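Local coordinates for protein trans-4-hydroxy-L-proline dehydratase (PDB 6VXC) that uses a glycyl radical to dehydrate trans-4-hydroxy-L-proline to (S)-1-pyrroline-5-carboxylate during anaerobic breakdown of hydroxyproline, at residues G167-F172 against G469-P474; Q571-G576 against K686-G691; L88-K93 against A279-W284; E240-M245 against L259-T264; I368-Q373 against A446-T451. One frame throughout, in Å; residues are numbered along the deposited sequence.

Contact 1 (G167-F172 against G469-P474); sequences GMFTEF and GYMNIP
Four hydrogen bonds join Gly167-Thr170 to the end of strand 463-472. Asn472 N donates to Met168 O over 2.9 Å, and Thr170 N returns a bond to Tyr470 O over 3.1 Å, in the plane of that carbonyl. Asn472 ND2 reaches Gly167 O at 3.0 Å almost within its own amide plane, the N-H nearly straight at 167°; the same ND2 also serves Phe671 O, while OD1 caps Lys475 N at the start of helix 473-481. Tyr470 N donates to Thr170 OG1 at 3.1 Å, and that hydroxyl is also bonded to Glu353.

The backbones run antiparallel with one beta bridge, Phe169 to Met471, along an outer strand of the parallel sheet 463-472, 565-573, 657-661. Gly167 ends helix 158-166 in a Schellman motif.

Apolar contacts fall on two sides. Met471, bent at chi2 and chi3, lies beside Phe169 with CE 3.8 Å from Phe169 CB. On the other side the rings form an offset edge-to-face pair, the edge of Phe172 toward the face of Tyr470, planes at 68°, with Phe172 CE1 3.4 Å from Tyr470 CE2. Tyr470 OH is bonded to Thr665; the Tyr470 side chain lies about 6 Å from that of Cys454, the radical cysteine by similarity.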
# COMPACT_ATOMS: atom_id res chain seq x y z
N GLY A 167 -9.30 -5.67 18.38
CA GLY A 167 -8.01 -5.65 17.73
C GLY A 167 -7.54 -7.00 17.23
O GLY A 167 -6.33 -7.16 17.03
N MET A 168 -8.45 -7.96 17.00
CA MET A 168 -8.05 -9.23 16.38
C MET A 168 -7.68 -9.04 14.91
O MET A 168 -6.89 -9.81 14.36
CB MET A 168 -9.18 -10.26 16.49
CG MET A 168 -9.62 -10.63 17.90
SD MET A 168 -8.21 -11.06 18.98
CE MET A 168 -7.41 -12.40 18.09
N PHE A 169 -8.30 -8.08 14.24
CA PHE A 169 -8.02 -7.85 12.83
C PHE A 169 -8.54 -6.46 12.49
O PHE A 169 -9.22 -5.82 13.29
CB PHE A 169 -8.63 -8.94 11.95
CG PHE A 169 -10.14 -9.13 12.10
CD1 PHE A 169 -11.03 -8.23 11.52
CD2 PHE A 169 -10.65 -10.24 12.75
CE1 PHE A 169 -12.42 -8.42 11.62
CE2 PHE A 169 -12.05 -10.44 12.87
CZ PHE A 169 -12.93 -9.52 12.30
N THR A 170 -8.19 -5.98 11.29
CA THR A 170 -8.69 -4.70 10.81
C THR A 170 -9.53 -4.95 9.56
O THR A 170 -9.63 -6.07 9.07
CB THR A 170 -7.56 -3.71 10.50
OG1 THR A 170 -6.87 -4.12 9.31
CG2 THR A 170 -6.55 -3.60 11.67
N GLU A 171 -10.12 -3.87 9.04
CA GLU A 171 -11.02 -3.94 7.88
C GLU A 171 -10.67 -2.83 6.89
O GLU A 171 -10.93 -1.66 7.15
CB GLU A 171 -12.48 -3.81 8.31
CG GLU A 171 -13.42 -3.75 7.12
CD GLU A 171 -13.12 -4.82 6.10
OE1 GLU A 171 -13.05 -6.00 6.49
OE2 GLU A 171 -12.95 -4.50 4.91
N PHE A 172 -10.12 -3.22 5.74
CA PHE A 172 -9.59 -2.24 4.80
C PHE A 172 -10.68 -1.41 4.13
O PHE A 172 -10.42 -0.27 3.74
CB PHE A 172 -8.73 -2.94 3.75
CG PHE A 172 -7.26 -2.79 3.99
CD1 PHE A 172 -6.74 -2.90 5.28
CD2 PHE A 172 -6.40 -2.49 2.95
CE1 PHE A 172 -5.39 -2.73 5.52
CE2 PHE A 172 -5.04 -2.33 3.18
CZ PHE A 172 -4.54 -2.45 4.48
N GLY A 469 -7.39 -6.65 5.21
CA GLY A 469 -7.08 -6.22 6.56
C GLY A 469 -6.00 -7.09 7.18
O GLY A 469 -5.75 -8.22 6.76
N TYR A 470 -5.37 -6.56 8.23
CA TYR A 470 -4.32 -7.26 8.99
C TYR A 470 -4.94 -8.24 10.00
O TYR A 470 -6.04 -8.01 10.51
CB TYR A 470 -3.43 -6.26 9.73
CG TYR A 470 -2.81 -5.24 8.81
CD1 TYR A 470 -1.68 -5.54 8.07
CD2 TYR A 470 -3.40 -4.00 8.65
CE1 TYR A 470 -1.13 -4.60 7.19
CE2 TYR A 470 -2.87 -3.06 7.77
CZ TYR A 470 -1.74 -3.36 7.04
OH TYR A 470 -1.22 -2.43 6.18
N MET A 471 -4.22 -9.32 10.28
CA MET A 471 -4.65 -10.36 11.20
C MET A 471 -3.64 -10.44 12.33
O MET A 471 -2.45 -10.66 12.08
CB MET A 471 -4.78 -11.71 10.49
CG MET A 471 -5.35 -12.85 11.35
SD MET A 471 -7.02 -12.56 11.93
CE MET A 471 -7.91 -12.31 10.39
N ASN A 472 -4.11 -10.33 13.57
CA ASN A 472 -3.26 -10.22 14.76
C ASN A 472 -2.91 -11.64 15.22
O ASN A 472 -3.52 -12.21 16.13
CB ASN A 472 -4.00 -9.42 15.85
CG ASN A 472 -3.10 -9.00 17.01
OD1 ASN A 472 -2.00 -9.55 17.22
ND2 ASN A 472 -3.58 -8.04 17.81
N ILE A 473 -1.92 -12.25 14.56
CA ILE A 473 -1.59 -13.65 14.86
C ILE A 473 -1.16 -13.82 16.31
O ILE A 473 -1.58 -14.79 16.95
CB ILE A 473 -0.57 -14.19 13.85
CG1 ILE A 473 -1.12 -14.02 12.44
CG2 ILE A 473 -0.28 -15.65 14.13
CD1 ILE A 473 -0.12 -14.35 11.39
N PRO A 474 -0.31 -12.96 16.88
CA PRO A 474 0.05 -13.12 18.30
C PRO A 474 -1.15 -13.08 19.24
O PRO A 474 -1.18 -13.83 20.22
CB PRO A 474 1.01 -11.94 18.54
CG PRO A 474 1.60 -11.63 17.17
CD PRO A 474 0.44 -11.87 16.22

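Contact 2 (Q571-G576 against K686-G691); sequences QGVGIG and KPVSEG
Val573 CG1 stands anti to its own nitrogen (chi1 178°), while CG2 of Val688 sits between backbone N and carbonyl carbon; these two methyls meet at 3.9 Å, the side chains crossing at about a right angle. Ser689 has chi1 54°, which turns OG to the first turn of helix 575-591, 3.2 Å from Gly576 N. The site is a strand-to-helix junction at the edge of the parallel sheet: strand 565-573 ends at Val573, and Gly574 takes the N-cap position with positive phi. Loop 686-691, in the glycine-radical family region of the chain, lies against this junction.

Three waters bridge the segments. One accepts from Gly574 N at 2.7 Å and lies within donating distance of both Ser689 O and Gly691 O. A second accepts from Ile575 N and lies near Gly572 O and Gly691 O. Amide groups of the N-cap and first helical turn thus reach the loop through solvent, and Gly691 O lies within bonding distance of all three waters. Ser689 N is held by Thr577 OG1, and Val688 pairs through its backbone with His668.

The third water accepts from Gly576 N at 3.0 Å and from Ser689 OG at 2.7 Å, and donates to Gly691 O at 2.8 Å.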
# COMPACT_ATOMS: atom_id res chain seq x y z
N GLN A 571 -3.56 -9.99 5.60
CA GLN A 571 -2.16 -9.69 5.88
C GLN A 571 -1.75 -10.20 7.27
O GLN A 571 -2.23 -9.70 8.29
CB GLN A 571 -1.92 -8.19 5.75
CG GLN A 571 -2.41 -7.52 4.43
CD GLN A 571 -3.79 -6.87 4.49
OE1 GLN A 571 -4.77 -7.43 4.02
NE2 GLN A 571 -3.86 -5.69 5.09
N GLY A 572 -0.82 -11.15 7.30
CA GLY A 572 -0.39 -11.72 8.58
C GLY A 572 0.61 -10.82 9.28
O GLY A 572 1.61 -10.41 8.70
N VAL A 573 0.33 -10.50 10.55
CA VAL A 573 1.20 -9.63 11.33
C VAL A 573 1.74 -10.40 12.52
O VAL A 573 0.99 -11.12 13.20
CB VAL A 573 0.47 -8.35 11.81
CG1 VAL A 573 1.41 -7.49 12.66
CG2 VAL A 573 -0.03 -7.56 10.64
N GLY A 574 3.03 -10.24 12.78
CA GLY A 574 3.63 -10.69 14.02
C GLY A 574 4.23 -12.07 14.02
O GLY A 574 4.32 -12.68 15.09
N ILE A 575 4.69 -12.57 12.87
CA ILE A 575 5.21 -13.93 12.82
C ILE A 575 6.41 -14.10 13.78
O ILE A 575 6.57 -15.15 14.39
CB ILE A 575 5.52 -14.32 11.36
CG1 ILE A 575 5.94 -15.79 11.23
CG2 ILE A 575 6.54 -13.36 10.72
CD1 ILE A 575 4.85 -16.79 11.65
N GLY A 576 7.25 -13.08 13.92
CA GLY A 576 8.37 -13.19 14.85
C GLY A 576 7.91 -13.31 16.30
O GLY A 576 8.39 -14.17 17.05
N LYS A 686 3.29 -3.55 24.42
CA LYS A 686 4.40 -3.27 23.50
C LYS A 686 4.05 -3.72 22.07
O LYS A 686 3.27 -4.66 21.89
CB LYS A 686 5.67 -3.99 23.95
CG LYS A 686 6.19 -3.61 25.31
CD LYS A 686 6.62 -2.15 25.36
CE LYS A 686 7.90 -1.93 24.58
NZ LYS A 686 8.69 -0.77 25.09
N PRO A 687 4.63 -3.09 21.05
CA PRO A 687 4.41 -3.56 19.67
C PRO A 687 4.76 -5.03 19.48
O PRO A 687 5.60 -5.59 20.18
CB PRO A 687 5.33 -2.65 18.85
CG PRO A 687 5.43 -1.38 19.65
CD PRO A 687 5.40 -1.83 21.11
N VAL A 688 4.10 -5.66 18.50
CA VAL A 688 4.56 -6.97 18.03
C VAL A 688 5.61 -6.75 16.94
O VAL A 688 5.87 -5.61 16.53
CB VAL A 688 3.40 -7.87 17.55
CG1 VAL A 688 2.42 -8.15 18.70
CG2 VAL A 688 2.62 -7.24 16.38
N SER A 689 6.25 -7.83 16.49
CA SER A 689 7.29 -7.71 15.48
C SER A 689 6.71 -7.20 14.17
O SER A 689 5.54 -7.43 13.86
CB SER A 689 7.96 -9.07 15.26
OG SER A 689 6.99 -10.07 14.94
N GLU A 690 7.54 -6.51 13.38
CA GLU A 690 7.16 -5.93 12.09
C GLU A 690 7.57 -6.83 10.93
O GLU A 690 8.66 -7.40 10.92
CB GLU A 690 7.74 -4.51 11.93
CG GLU A 690 9.11 -4.30 12.56
CD GLU A 690 10.30 -4.79 11.75
OE1 GLU A 690 10.17 -5.01 10.53
OE2 GLU A 690 11.37 -4.98 12.36
N GLY A 691 6.68 -6.94 9.94
CA GLY A 691 6.92 -7.79 8.78
C GLY A 691 7.26 -9.21 9.20
O GLY A 691 6.68 -9.74 10.14
O HOH W 1 4.13 -11.48 10.12
O HOH W 2 4.55 -8.41 11.46
O HOH W 3 7.99 -10.62 12.44

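Contact 3 (L88-K93 against A279-W284); sequences LIVGEK and AIQMYW
The primary amide of Gln281 pairs with both backbone polar groups of Val90. Val90 N donates to Gln281 OE1 at 3.0 Å, and Gln281 NE2 donates to Val90 O at 2.9 Å; each bond lies in the plane of its acceptor carbonyl, on a lone pair, and the second is nearly straight (170°). This two-bond match fixes the rotation of the amide. A water bound to Leu88 O and Gln281 OE1 adds a further donor to the same oxygen. One turn on, Trp284 NE1 donates to Gly91 O at 2.9 Å, the oxygen lying in the indole plane although the N-H arrives above the plane of the carbonyl.

Beside these bonds Ile89 packs against the helix: CD1 meets Ile280 CG2 at 3.7 Å and CG2 meets Trp284 CB at 3.8 Å. Gln281 leaves the helix with CG anti to its nitrogen (chi1 -180°) and bends at chi2, which carries the amide past Ile89, the two side chains running in opposite directions.

Farther out, Trp284 stacks on His287 and meets Phe338 edge-to-face. The loop 88-93, extended from Ile89 to Glu92, lies along helix 276-293; helix 324-339 packs on Trp284 and gives Glu92 a salt bridge from Lys337, and helix 252-267 touches Val90 and Gln281.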
# COMPACT_ATOMS: atom_id res chain seq x y z
N LEU A 88 5.29 21.56 -15.75
CA LEU A 88 5.22 20.94 -17.07
C LEU A 88 4.17 19.84 -17.14
O LEU A 88 3.60 19.62 -18.21
CB LEU A 88 6.58 20.37 -17.47
CG LEU A 88 7.75 21.35 -17.72
CD1 LEU A 88 9.06 20.60 -17.97
CD2 LEU A 88 7.45 22.26 -18.90
N ILE A 89 3.91 19.16 -16.03
CA ILE A 89 2.84 18.17 -15.89
C ILE A 89 1.78 18.77 -14.98
O ILE A 89 2.10 19.23 -13.88
CB ILE A 89 3.36 16.85 -15.30
CG1 ILE A 89 4.49 16.28 -16.17
CG2 ILE A 89 2.22 15.81 -15.13
CD1 ILE A 89 4.07 15.97 -17.58
N VAL A 90 0.51 18.71 -15.40
CA VAL A 90 -0.57 19.39 -14.68
C VAL A 90 -1.61 18.38 -14.19
O VAL A 90 -1.78 17.29 -14.76
CB VAL A 90 -1.26 20.47 -15.53
CG1 VAL A 90 -0.26 21.55 -15.97
CG2 VAL A 90 -1.96 19.84 -16.72
N GLY A 91 -2.31 18.77 -13.13
CA GLY A 91 -3.34 17.96 -12.50
C GLY A 91 -3.14 17.83 -11.00
O GLY A 91 -2.07 17.43 -10.53
N GLU A 92 -4.18 18.17 -10.23
CA GLU A 92 -4.20 18.04 -8.78
C GLU A 92 -5.50 17.34 -8.38
O GLU A 92 -6.54 17.58 -8.99
CB GLU A 92 -4.10 19.41 -8.08
CG GLU A 92 -2.76 20.16 -8.23
CD GLU A 92 -1.64 19.60 -7.35
OE1 GLU A 92 -1.94 18.92 -6.34
OE2 GLU A 92 -0.45 19.86 -7.65
N LYS A 93 -5.43 16.46 -7.38
CA LYS A 93 -6.65 15.83 -6.88
C LYS A 93 -7.59 16.87 -6.27
O LYS A 93 -8.78 16.88 -6.57
CB LYS A 93 -6.33 14.74 -5.86
CG LYS A 93 -5.69 13.48 -6.44
CD LYS A 93 -5.31 12.48 -5.34
CE LYS A 93 -6.55 11.89 -4.65
NZ LYS A 93 -6.22 11.14 -3.41
N ALA A 279 3.33 10.86 -22.71
CA ALA A 279 3.15 9.62 -21.97
C ALA A 279 3.06 9.88 -20.47
O ALA A 279 2.23 9.27 -19.77
CB ALA A 279 4.26 8.63 -22.29
N ILE A 280 3.90 10.78 -19.96
CA ILE A 280 3.85 11.09 -18.54
C ILE A 280 2.57 11.84 -18.19
O ILE A 280 1.94 11.56 -17.16
CB ILE A 280 5.12 11.87 -18.12
CG1 ILE A 280 6.36 10.97 -18.19
CG2 ILE A 280 4.92 12.51 -16.74
CD1 ILE A 280 7.65 11.70 -17.97
N GLN A 281 2.17 12.80 -19.03
CA GLN A 281 0.94 13.53 -18.75
C GLN A 281 -0.28 12.63 -18.85
O GLN A 281 -1.21 12.76 -18.05
CB GLN A 281 0.81 14.72 -19.71
CG GLN A 281 -0.45 15.59 -19.51
CD GLN A 281 -0.47 16.33 -18.17
OE1 GLN A 281 0.23 17.32 -18.00
NE2 GLN A 281 -1.30 15.88 -17.23
N MET A 282 -0.29 11.69 -19.81
CA MET A 282 -1.38 10.72 -19.88
C MET A 282 -1.46 9.90 -18.58
O MET A 282 -2.53 9.76 -17.99
CB MET A 282 -1.21 9.80 -21.09
CG MET A 282 -2.11 8.55 -21.13
SD MET A 282 -3.88 8.90 -21.40
CE MET A 282 -3.96 8.67 -23.17
N TYR A 283 -0.33 9.37 -18.12
CA TYR A 283 -0.36 8.63 -16.87
C TYR A 283 -0.93 9.48 -15.75
O TYR A 283 -1.79 9.02 -14.98
CB TYR A 283 1.01 8.09 -16.45
CG TYR A 283 0.86 7.61 -15.03
CD1 TYR A 283 0.26 6.38 -14.76
CD2 TYR A 283 1.14 8.45 -13.96
CE1 TYR A 283 0.03 5.98 -13.47
CE2 TYR A 283 0.90 8.04 -12.66
CZ TYR A 283 0.34 6.82 -12.43
OH TYR A 283 0.11 6.42 -11.15
N TRP A 284 -0.47 10.73 -15.62
CA TRP A 284 -0.87 11.54 -14.48
C TRP A 284 -2.35 11.89 -14.52
O TRP A 284 -3.00 11.95 -13.47
CB TRP A 284 -0.02 12.81 -14.36
CG TRP A 284 -0.32 13.47 -13.04
CD1 TRP A 284 -0.92 14.68 -12.85
CD2 TRP A 284 -0.11 12.91 -11.74
NE1 TRP A 284 -1.08 14.92 -11.51
CE2 TRP A 284 -0.59 13.85 -10.80
CE3 TRP A 284 0.45 11.72 -11.27
CZ2 TRP A 284 -0.53 13.63 -9.43
CZ3 TRP A 284 0.51 11.50 -9.90
CH2 TRP A 284 0.02 12.45 -9.00
O HOH W 4 1.43 18.85 -19.94

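Contact 4 (E240-M245 against L259-T264); sequences EKARQM and LLIAET
Arg243 reaches over Ala262 from the neighbouring helix, so that one methyl group meets most of its length. With CG anti to the carbonyl carbon (chi1 -67°) the chain sets out from CB beside the backbone nitrogen. CG makes the closest touch, 3.6 Å from Ala262 CB. From there the chain runs extended to NE, itself 3.8 Å from the same methyl. At the flat end, Ala262 CB sits under the middle of one guanidinium face, with CZ 3.7 Å from it and both NH1 and NH2 at similar range, so that the guanidinium covers Ala262. NH2 goes on to form a salt bridge with Asp266, one turn farther along the partner's helix; Glu263 is also acidic but its OE1 stays 6.1 Å from NH2.

The two segments belong to an antiparallel helical hairpin, helices 214-248 and 252-267 joined by a short turn, with local axes 8.0 Å apart at a crossing angle of -159°. No hydrogen bond crosses between the segments. Such closeness rests on small residues: Ala242 and Ala262 face each other, their CB atoms 3.8 Å apart.

Ile261 CG2 also approaches Ala242 CB, at 3.9 Å and at about a right angle to the Ala262 contact. Ile83, from a loop, touches Ala242 as well, while Ile261 packs onward against Val90.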
# COMPACT_ATOMS: atom_id res chain seq x y z
N GLU A 240 -7.80 24.36 -22.54
CA GLU A 240 -8.41 25.69 -22.46
C GLU A 240 -7.82 26.50 -21.32
O GLU A 240 -7.46 27.67 -21.50
CB GLU A 240 -9.93 25.56 -22.28
CG GLU A 240 -10.71 25.21 -23.54
CD GLU A 240 -12.15 24.78 -23.25
OE1 GLU A 240 -12.65 25.08 -22.14
OE2 GLU A 240 -12.77 24.13 -24.12
N LYS A 241 -7.76 25.91 -20.12
CA LYS A 241 -7.18 26.62 -18.98
C LYS A 241 -5.77 27.10 -19.30
O LYS A 241 -5.42 28.25 -19.03
CB LYS A 241 -7.15 25.70 -17.76
CG LYS A 241 -6.48 26.26 -16.51
CD LYS A 241 -7.37 27.22 -15.76
CE LYS A 241 -6.76 27.55 -14.40
NZ LYS A 241 -7.53 28.59 -13.66
N ALA A 242 -4.97 26.24 -19.92
CA ALA A 242 -3.60 26.62 -20.23
C ALA A 242 -3.55 27.80 -21.19
O ALA A 242 -2.78 28.74 -20.98
CB ALA A 242 -2.83 25.42 -20.79
N ARG A 243 -4.38 27.77 -22.25
CA ARG A 243 -4.37 28.85 -23.24
C ARG A 243 -4.91 30.15 -22.67
O ARG A 243 -4.41 31.23 -23.01
CB ARG A 243 -5.17 28.44 -24.47
CG ARG A 243 -4.55 27.32 -25.22
CD ARG A 243 -5.22 27.05 -26.53
NE ARG A 243 -4.33 26.22 -27.34
CZ ARG A 243 -4.47 24.92 -27.54
NH1 ARG A 243 -5.51 24.27 -27.01
NH2 ARG A 243 -3.57 24.27 -28.26
N GLN A 244 -5.94 30.07 -21.84
CA GLN A 244 -6.47 31.25 -21.19
C GLN A 244 -5.41 31.89 -20.29
O GLN A 244 -5.30 33.12 -20.23
CB GLN A 244 -7.74 30.87 -20.43
CG GLN A 244 -8.08 31.68 -19.21
CD GLN A 244 -9.19 31.01 -18.41
OE1 GLN A 244 -10.25 30.69 -18.96
NE2 GLN A 244 -8.94 30.76 -17.13
N MET A 245 -4.60 31.07 -19.62
CA MET A 245 -3.49 31.60 -18.83
C MET A 245 -2.37 32.13 -19.71
O MET A 245 -1.66 33.07 -19.32
CB MET A 245 -2.96 30.53 -17.87
CG MET A 245 -3.89 30.20 -16.74
SD MET A 245 -3.23 28.87 -15.71
CE MET A 245 -1.84 29.69 -14.93
N LEU A 259 1.79 27.13 -23.38
CA LEU A 259 1.41 26.67 -24.71
C LEU A 259 1.81 25.22 -24.92
O LEU A 259 1.10 24.47 -25.59
CB LEU A 259 2.06 27.57 -25.77
CG LEU A 259 1.51 29.00 -25.88
CD1 LEU A 259 2.22 29.80 -26.97
CD2 LEU A 259 0.01 29.02 -26.09
N LEU A 260 2.94 24.80 -24.33
CA LEU A 260 3.31 23.40 -24.40
C LEU A 260 2.33 22.53 -23.63
O LEU A 260 1.96 21.45 -24.10
CB LEU A 260 4.73 23.21 -23.86
CG LEU A 260 5.20 21.76 -23.74
CD1 LEU A 260 5.13 21.03 -25.08
CD2 LEU A 260 6.60 21.75 -23.19
N ILE A 261 1.87 22.99 -22.47
CA ILE A 261 0.87 22.25 -21.72
C ILE A 261 -0.39 22.06 -22.56
O ILE A 261 -0.90 20.94 -22.70
CB ILE A 261 0.55 22.95 -20.39
CG1 ILE A 261 1.76 22.89 -19.46
CG2 ILE A 261 -0.66 22.31 -19.72
CD1 ILE A 261 1.60 23.76 -18.23
N ALA A 262 -0.86 23.14 -23.17
CA ALA A 262 -2.08 23.08 -23.97
C ALA A 262 -1.92 22.10 -25.12
O ALA A 262 -2.81 21.29 -25.37
CB ALA A 262 -2.44 24.47 -24.48
N GLU A 263 -0.78 22.14 -25.83
CA GLU A 263 -0.52 21.18 -26.91
C GLU A 263 -0.51 19.74 -26.41
O GLU A 263 -0.95 18.82 -27.12
CB GLU A 263 0.83 21.47 -27.58
CG GLU A 263 0.86 22.64 -28.55
CD GLU A 263 2.28 23.11 -28.85
OE1 GLU A 263 2.43 24.27 -29.30
OE2 GLU A 263 3.24 22.32 -28.66
N THR A 264 0.05 19.51 -25.23
CA THR A 264 0.08 18.15 -24.69
C THR A 264 -1.33 17.67 -24.39
O THR A 264 -1.69 16.53 -24.73
CB THR A 264 0.97 18.13 -23.45
OG1 THR A 264 2.27 18.62 -23.81
CG2 THR A 264 1.08 16.73 -22.84

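Contact 5 (I368-Q373 against A446-T451); sequences INPDGQ and ARLGGT
Ile368 meets Arg447 through its far methyl: CD1 lies 4.2 Å from Arg447 CG, the two side chains crossing at about a right angle. Its carbonyl oxygen points to a water that also sits 2.8 Å from Arg447 O, a solvent link between the two backbones, and Arg304 donates to the same Ile368 O. Asn369 then opens a type I beta turn that runs to Gly372. Its OD1 folds back over the turn and accepts from Gln373 N at 3.1 Å, with a weak bond from Asp371 N; Gly372 N closes the turn on Asn369 O.

At the corner, Pro370 presses CB against Leu448 CD2 at 3.7 Å, again nearly at right angles. Its oxygen lies 3.6 Å from Arg447 CD and takes a bond from a second water, which accepts from Arg447 NH2 at 2.7 Å in the plane of the guanidinium. Asp371 contributes its backbone oxygen, set over one face of that group and 3.9 Å from Arg447 CZ. Gly372, at positive phi, brings its CA close to Arg447 NE.

Opposite stands another type I turn, Ala446 to Gly449, which leads into the hairpin of strands 450-452 and 456-458, carrying Cys454, the radical cysteine by similarity. Two turns thus meet, and no direct hydrogen bond spans them. Asp371 OD1 stays 6.4 Å from Arg447 NH2. Between these segments the guanidinium meets carbonyl oxygens instead, one over its face and one through water, consistent with a contact that is polar and partly water-mediated.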
# COMPACT_ATOMS: atom_id res chain seq x y z
N ILE A 368 12.73 -7.06 -15.28
CA ILE A 368 12.82 -7.69 -16.59
C ILE A 368 11.83 -7.01 -17.53
O ILE A 368 10.83 -6.43 -17.10
CB ILE A 368 12.56 -9.20 -16.53
CG1 ILE A 368 11.20 -9.49 -15.88
CG2 ILE A 368 13.66 -9.91 -15.76
CD1 ILE A 368 10.94 -10.93 -15.77
N ASN A 369 12.13 -7.08 -18.82
CA ASN A 369 11.23 -6.53 -19.83
C ASN A 369 10.13 -7.54 -20.16
O ASN A 369 10.13 -8.67 -19.67
CB ASN A 369 12.03 -6.08 -21.06
CG ASN A 369 12.77 -7.21 -21.76
OD1 ASN A 369 12.39 -8.37 -21.69
ND2 ASN A 369 13.84 -6.86 -22.45
N PRO A 370 9.16 -7.14 -20.98
CA PRO A 370 8.06 -8.06 -21.30
C PRO A 370 8.51 -9.37 -21.93
O PRO A 370 7.78 -10.35 -21.84
CB PRO A 370 7.18 -7.23 -22.24
CG PRO A 370 7.41 -5.83 -21.80
CD PRO A 370 8.88 -5.78 -21.47
N ASP A 371 9.71 -9.42 -22.53
CA ASP A 371 10.23 -10.67 -23.06
C ASP A 371 10.93 -11.51 -22.00
O ASP A 371 11.33 -12.64 -22.29
CB ASP A 371 11.22 -10.39 -24.20
CG ASP A 371 10.53 -9.86 -25.46
OD1 ASP A 371 9.37 -10.24 -25.70
OD2 ASP A 371 11.14 -9.08 -26.20
N GLY A 372 11.07 -11.02 -20.77
CA GLY A 372 11.72 -11.78 -19.72
C GLY A 372 13.22 -11.61 -19.58
O GLY A 372 13.84 -12.35 -18.80
N GLN A 373 13.84 -10.70 -20.31
CA GLN A 373 15.27 -10.45 -20.21
C GLN A 373 15.52 -9.16 -19.41
O GLN A 373 14.60 -8.40 -19.13
CB GLN A 373 15.89 -10.40 -21.61
CG GLN A 373 15.81 -11.75 -22.37
CD GLN A 373 16.56 -12.91 -21.65
OE1 GLN A 373 17.59 -12.69 -21.00
NE2 GLN A 373 16.02 -14.13 -21.75
N ALA A 446 3.02 -12.85 -16.14
CA ALA A 446 3.84 -12.64 -14.95
C ALA A 446 5.01 -11.70 -15.23
O ALA A 446 5.40 -10.92 -14.35
CB ALA A 446 4.35 -13.98 -14.42
N ARG A 447 5.58 -11.75 -16.44
CA ARG A 447 6.68 -10.87 -16.81
C ARG A 447 6.29 -9.40 -16.81
O ARG A 447 7.17 -8.54 -16.85
CB ARG A 447 7.22 -11.28 -18.18
CG ARG A 447 7.99 -12.59 -18.18
CD ARG A 447 8.20 -13.13 -19.60
NE ARG A 447 9.03 -14.32 -19.61
CZ ARG A 447 9.03 -15.24 -20.58
NH1 ARG A 447 9.83 -16.29 -20.49
NH2 ARG A 447 8.23 -15.10 -21.63
N LEU A 448 5.00 -9.09 -16.78
CA LEU A 448 4.56 -7.71 -16.70
C LEU A 448 4.32 -7.26 -15.26
O LEU A 448 3.97 -6.11 -15.03
CB LEU A 448 3.28 -7.51 -17.54
CG LEU A 448 3.37 -7.95 -19.00
CD1 LEU A 448 2.02 -7.88 -19.76
CD2 LEU A 448 4.43 -7.16 -19.75
N GLY A 449 4.55 -8.14 -14.29
CA GLY A 449 4.14 -7.91 -12.92
C GLY A 449 5.23 -7.31 -12.04
O GLY A 449 6.35 -7.02 -12.45
N GLY A 450 4.88 -7.17 -10.77
CA GLY A 450 5.77 -6.57 -9.81
C GLY A 450 5.10 -6.49 -8.47
O GLY A 450 4.18 -7.26 -8.18
N THR A 451 5.59 -5.58 -7.64
CA THR A 451 5.01 -5.33 -6.33
C THR A 451 4.45 -3.92 -6.30
O THR A 451 4.98 -3.02 -6.95
CB THR A 451 6.04 -5.50 -5.19
OG1 THR A 451 7.15 -4.62 -5.40
CG2 THR A 451 6.54 -6.95 -5.11
O HOH W 5 8.16 -6.13 -17.99
O HOH W 6 6.95 -13.09 -22.83

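In the fold
Contacts 1 and 2 share a sheet: strands 463-472 and 565-573 are neighbours, and Met471 N lies 2.8 Å from Gln571 O, a probable hydrogen bond, with contact centres 11 Å apart. Both lie close to the active site. Phe172 of contact 1 is about 7 Å, side chain to side chain, from Glu456, the proton acceptor by similarity, and Gly691 of contact 2 itself lies about 9 Å from the side chain of Cys454. Contacts 3 and 4 form a second cluster across the chain's centre, touching where Val90 CG1 meets Ile261 CD1 at 3.7 Å; contact 4 is nested within the loop closed by contact 3. Contact 5 stands apart, its centre about 25 Å from that of contact 3.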